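Local coordinates for protein tetraacyldisaccharide 4'-kinase (Aquifex aeolicus, PDB 4EHX) that probably transfers the gamma-phosphate of ATP to the 4'-position of a tetraacyldisaccharide 1-phosphate, forming lipid IVA in lipid A biosynthesis, at residues P200-F205 and V298-E303. Numbering follows the deposited sequence.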
ATOM      1  N   PRO A 200      12.712  17.221  -2.723  1.00 30.38           N
ATOM      2  CA  PRO A 200      13.279  16.009  -3.327  1.00 31.46           C
ATOM      3  C   PRO A 200      12.154  15.198  -3.958  1.00 34.49           C
ATOM      4  O   PRO A 200      11.161  14.891  -3.300  1.00 30.07           O
ATOM      5  CB  PRO A 200      13.856  15.256  -2.129  1.00 35.19           C
ATOM      6  CG  PRO A 200      14.099  16.322  -1.090  1.00 38.40           C
ATOM      7  CD  PRO A 200      12.982  17.302  -1.278  1.00 33.17           C
ATOM      8  N   THR A 201      12.317  14.847  -5.225  1.00 30.36           N
ATOM      9  CA  THR A 201      11.232  14.267  -5.999  1.00 33.96           C
ATOM     10  C   THR A 201      11.755  13.084  -6.809  1.00 29.59           C
ATOM     11  O   THR A 201      12.823  13.170  -7.409  1.00 27.24           O
ATOM     12  CB  THR A 201      10.604  15.333  -6.923  1.00 39.82           C
ATOM     13  OG1 THR A 201      10.086  16.400  -6.115  1.00 35.22           O
ATOM     14  CG2 THR A 201       9.477  14.738  -7.763  1.00 32.32           C
ATOM     15  N   PHE A 202      10.995  11.993  -6.814  1.00 24.56           N
ATOM     16  CA  PHE A 202      11.433  10.723  -7.398  1.00 29.15           C
ATOM     17  C   PHE A 202      10.343  10.078  -8.238  1.00 30.76           C
ATOM     18  O   PHE A 202       9.284   9.720  -7.725  1.00 27.73           O
ATOM     19  CB  PHE A 202      11.797   9.742  -6.284  1.00 23.58           C
ATOM     20  CG  PHE A 202      12.786  10.292  -5.309  1.00 27.82           C
ATOM     21  CD1 PHE A 202      12.354  11.018  -4.211  1.00 25.81           C
ATOM     22  CD2 PHE A 202      14.148  10.124  -5.517  1.00 30.35           C
ATOM     23  CE1 PHE A 202      13.269  11.545  -3.314  1.00 29.72           C
ATOM     24  CE2 PHE A 202      15.068  10.653  -4.632  1.00 31.48           C
ATOM     25  CZ  PHE A 202      14.625  11.365  -3.529  1.00 31.32           C
ATOM     26  N   LYS A 203      10.609   9.905  -9.520  1.00 27.67           N
ATOM     27  CA  LYS A 203       9.644   9.253 -10.390  1.00 27.59           C
ATOM     28  C   LYS A 203       9.650   7.759 -10.146  1.00 28.25           C
ATOM     29  O   LYS A 203      10.714   7.140 -10.031  1.00 27.14           O
ATOM     30  CB  LYS A 203       9.992   9.524 -11.851  1.00 30.40           C
ATOM     31  CG  LYS A 203       9.695  10.945 -12.313  1.00 30.00           C
ATOM     32  CD  LYS A 203      10.079  11.054 -13.786  1.00 41.12           C
ATOM     33  CE  LYS A 203       9.627  12.350 -14.415  1.00 45.10           C
ATOM     34  NZ  LYS A 203       9.960  12.290 -15.868  1.00 52.67           N
ATOM     35  N   MET A 204       8.460   7.176 -10.097  1.00 28.33           N
ATOM     36  CA  MET A 204       8.329   5.753  -9.818  1.00 22.82           C
ATOM     37  C   MET A 204       7.641   5.035 -10.962  1.00 30.07           C
ATOM     38  O   MET A 204       6.561   5.439 -11.398  1.00 28.46           O
ATOM     39  CB  MET A 204       7.525   5.551  -8.533  1.00 24.19           C
ATOM     40  CG  MET A 204       7.195   4.088  -8.248  1.00 23.41           C
ATOM     41  SD  MET A 204       6.342   3.900  -6.655  1.00 29.17           S
ATOM     42  CE  MET A 204       4.876   2.999  -7.170  1.00 26.63           C
ATOM     43  N   PHE A 205       8.284   3.975 -11.437  1.00 23.62           N
ATOM     44  CA  PHE A 205       7.767   3.146 -12.524  1.00 26.32           C
ATOM     45  C   PHE A 205       7.541   1.786 -11.907  1.00 29.39           C
ATOM     46  O   PHE A 205       8.272   1.398 -11.004  1.00 26.60           O
ATOM     47  CB  PHE A 205       8.800   3.016 -13.656  1.00 28.88           C
ATOM     48  CG  PHE A 205       9.077   4.305 -14.394  1.00 30.99           C
ATOM     49  CD1 PHE A 205       9.881   5.286 -13.832  1.00 30.77           C
ATOM     50  CD2 PHE A 205       8.561   4.516 -15.665  1.00 29.66           C
ATOM     51  CE1 PHE A 205      10.148   6.471 -14.519  1.00 30.33           C
ATOM     52  CE2 PHE A 205       8.830   5.694 -16.359  1.00 34.17           C
ATOM     53  CZ  PHE A 205       9.617   6.672 -15.783  1.00 34.00           C
ATOM     54  N   VAL A 298       9.269  -2.068  -8.309  1.00 31.25           N
ATOM     55  CA  VAL A 298       9.379  -0.622  -8.413  1.00 31.44           C
ATOM     56  C   VAL A 298      10.736  -0.271  -8.984  1.00 27.64           C
ATOM     57  O   VAL A 298      11.759  -0.816  -8.574  1.00 30.03           O
ATOM     58  CB  VAL A 298       9.233   0.086  -7.037  1.00 30.67           C
ATOM     59  CG1 VAL A 298       9.851   1.488  -7.088  1.00 25.31           C
ATOM     60  CG2 VAL A 298       7.771   0.145  -6.612  1.00 34.47           C
ATOM     61  N   LYS A 299      10.739   0.642  -9.942  1.00 31.71           N
ATOM     62  CA  LYS A 299      11.975   1.213 -10.432  1.00 30.01           C
ATOM     63  C   LYS A 299      11.870   2.691 -10.129  1.00 27.24           C
ATOM     64  O   LYS A 299      10.961   3.360 -10.622  1.00 27.98           O
ATOM     65  CB  LYS A 299      12.099   1.017 -11.938  1.00 26.31           C
ATOM     66  CG  LYS A 299      11.895  -0.427 -12.393  1.00 31.66           C
ATOM     67  CD  LYS A 299      13.063  -1.290 -11.978  1.00 29.04           C
ATOM     68  CE  LYS A 299      12.942  -2.706 -12.577  1.00 32.40           C
ATOM     69  NZ  LYS A 299      14.068  -3.573 -12.137  1.00 42.79           N
ATOM     70  N   LEU A 300      12.794   3.195  -9.326  1.00 22.00           N
ATOM     71  CA  LEU A 300      12.733   4.590  -8.894  1.00 23.06           C
ATOM     72  C   LEU A 300      13.902   5.395  -9.437  1.00 27.68           C
ATOM     73  O   LEU A 300      15.047   5.007  -9.261  1.00 29.15           O
ATOM     74  CB  LEU A 300      12.772   4.648  -7.369  1.00 23.94           C
ATOM     75  CG  LEU A 300      12.305   5.961  -6.728  1.00 27.85           C
ATOM     76  CD1 LEU A 300      10.800   6.005  -6.739  1.00 27.57           C
ATOM     77  CD2 LEU A 300      12.806   6.065  -5.301  1.00 34.64           C
ATOM     78  N   GLU A 301      13.625   6.536 -10.060  1.00 31.88           N
ATOM     79  CA  GLU A 301      14.694   7.418 -10.513  1.00 30.32           C
ATOM     80  C   GLU A 301      15.433   8.065  -9.331  1.00 33.21           C
ATOM     81  O   GLU A 301      14.823   8.365  -8.306  1.00 33.75           O
ATOM     82  CB  GLU A 301      14.145   8.502 -11.445  1.00 32.23           C
ATOM     83  CG  GLU A 301      13.635   7.980 -12.765  1.00 40.16           C
ATOM     84  CD  GLU A 301      13.373   9.092 -13.768  1.00 42.05           C
ATOM     85  OE1 GLU A 301      13.608  10.274 -13.429  1.00 41.17           O
ATOM     86  OE2 GLU A 301      12.932   8.781 -14.893  1.00 46.96           O
ATOM     87  N   ARG A 302      16.741   8.263  -9.480  1.00 27.92           N
ATOM     88  CA  ARG A 302      17.569   8.941  -8.461  1.00 35.37           C
ATOM     89  C   ARG A 302      17.518   8.198  -7.134  1.00 30.98           C
ATOM     90  O   ARG A 302      17.513   8.802  -6.068  1.00 30.57           O
ATOM     91  CB  ARG A 302      17.111  10.385  -8.249  1.00 46.88           C
ATOM     92  CG  ARG A 302      16.920  11.188  -9.524  1.00 66.20           C
ATOM     93  CD  ARG A 302      16.171  12.494  -9.247  1.00 75.03           C
ATOM     94  NE  ARG A 302      17.015  13.502  -8.605  1.00 78.96           N
ATOM     95  CZ  ARG A 302      16.761  14.059  -7.423  1.00 82.08           C
ATOM     96  NH1 ARG A 302      15.678  13.716  -6.737  1.00 75.60           N
ATOM     97  NH2 ARG A 302      17.592  14.967  -6.927  1.00 85.37           N
ATOM     98  N   GLU A 303      17.442   6.875  -7.212  1.00 27.62           N
ATOM     99  CA  GLU A 303      17.345   6.031  -6.028  1.00 29.00           C
ATOM    100  C   GLU A 303      18.410   6.346  -4.956  1.00 28.88           C
ATOM    101  O   GLU A 303      18.124   6.352  -3.747  1.00 27.66           O
ATOM    102  CB  GLU A 303      17.413   4.576  -6.491  1.00 32.30           C
ATOM    103  CG  GLU A 303      17.824   3.571  -5.479  1.00 33.36           C
ATOM    104  CD  GLU A 303      17.648   2.183  -6.040  1.00 29.92           C
ATOM    105  OE1 GLU A 303      16.497   1.699  -6.049  1.00 28.22           O
ATOM    106  OE2 GLU A 303      18.646   1.602  -6.507  1.00 30.82           O
TER
HETATM  107  O   HOH W   1      12.775  11.540 -10.579  1.00 38.99           O
HETATM  108  O   HOH W   2      12.828  12.952 -14.609  1.00 57.41           O
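Strands 201-212 and 291-300 pair antiparallel, with Phe205 and Lys299 as a hydrogen-bonded pair and Met204 and Leu300 as a non-hydrogen-bonded one. Phe205 N reaches Lys299 O at 2.9 Å, and Lys299 N returns a bond to Phe205 O at 2.8 Å. Glu301 N then binds Lys203 O at 3.0 Å, just past the strand end. Glu301 CG lies anti to its carbonyl carbon (chi1 -67°), which lays the side chain alongside Lys203, both pointing the same way. Glu301 OE1 rests 3.6 Å from Lys203 CD and accepts hydrogen bonds from two waters, one bound to Lys203 N, the other weakly to Lys203 NZ. That NZ has its salt bridge with Glu194. Glu301 OE2 lies 3.6 Å from Phe205 CE1. An alanine here removes the carboxylate, and the two waters would probably lose their hold, with the Lys203 chain left freer to turn. On the face that carries Met204 and Leu300, Leu300 CD1 packs on Met204 CB and Leu300 CG on Phe202 CB (both 3.8 Å). Met204 CG meets Val298 CG1 at 3.9 Å, and Met204 also packs on Phe54 of helix 51-61. Arg302 NH1 sits over one face of the Phe202 ring and bonds weakly to Thr201 O. Strand 291-300 runs through a type II turn, Leu300 to Glu303, into helix 303-312, with Arg302 at the N-cap position. This long-range pairing puts strand 201-212 between strands 182-186 and 291-300 in LpxK's P-loop kinase fold, with Met204 beside Gly50 of the predicted ATP site.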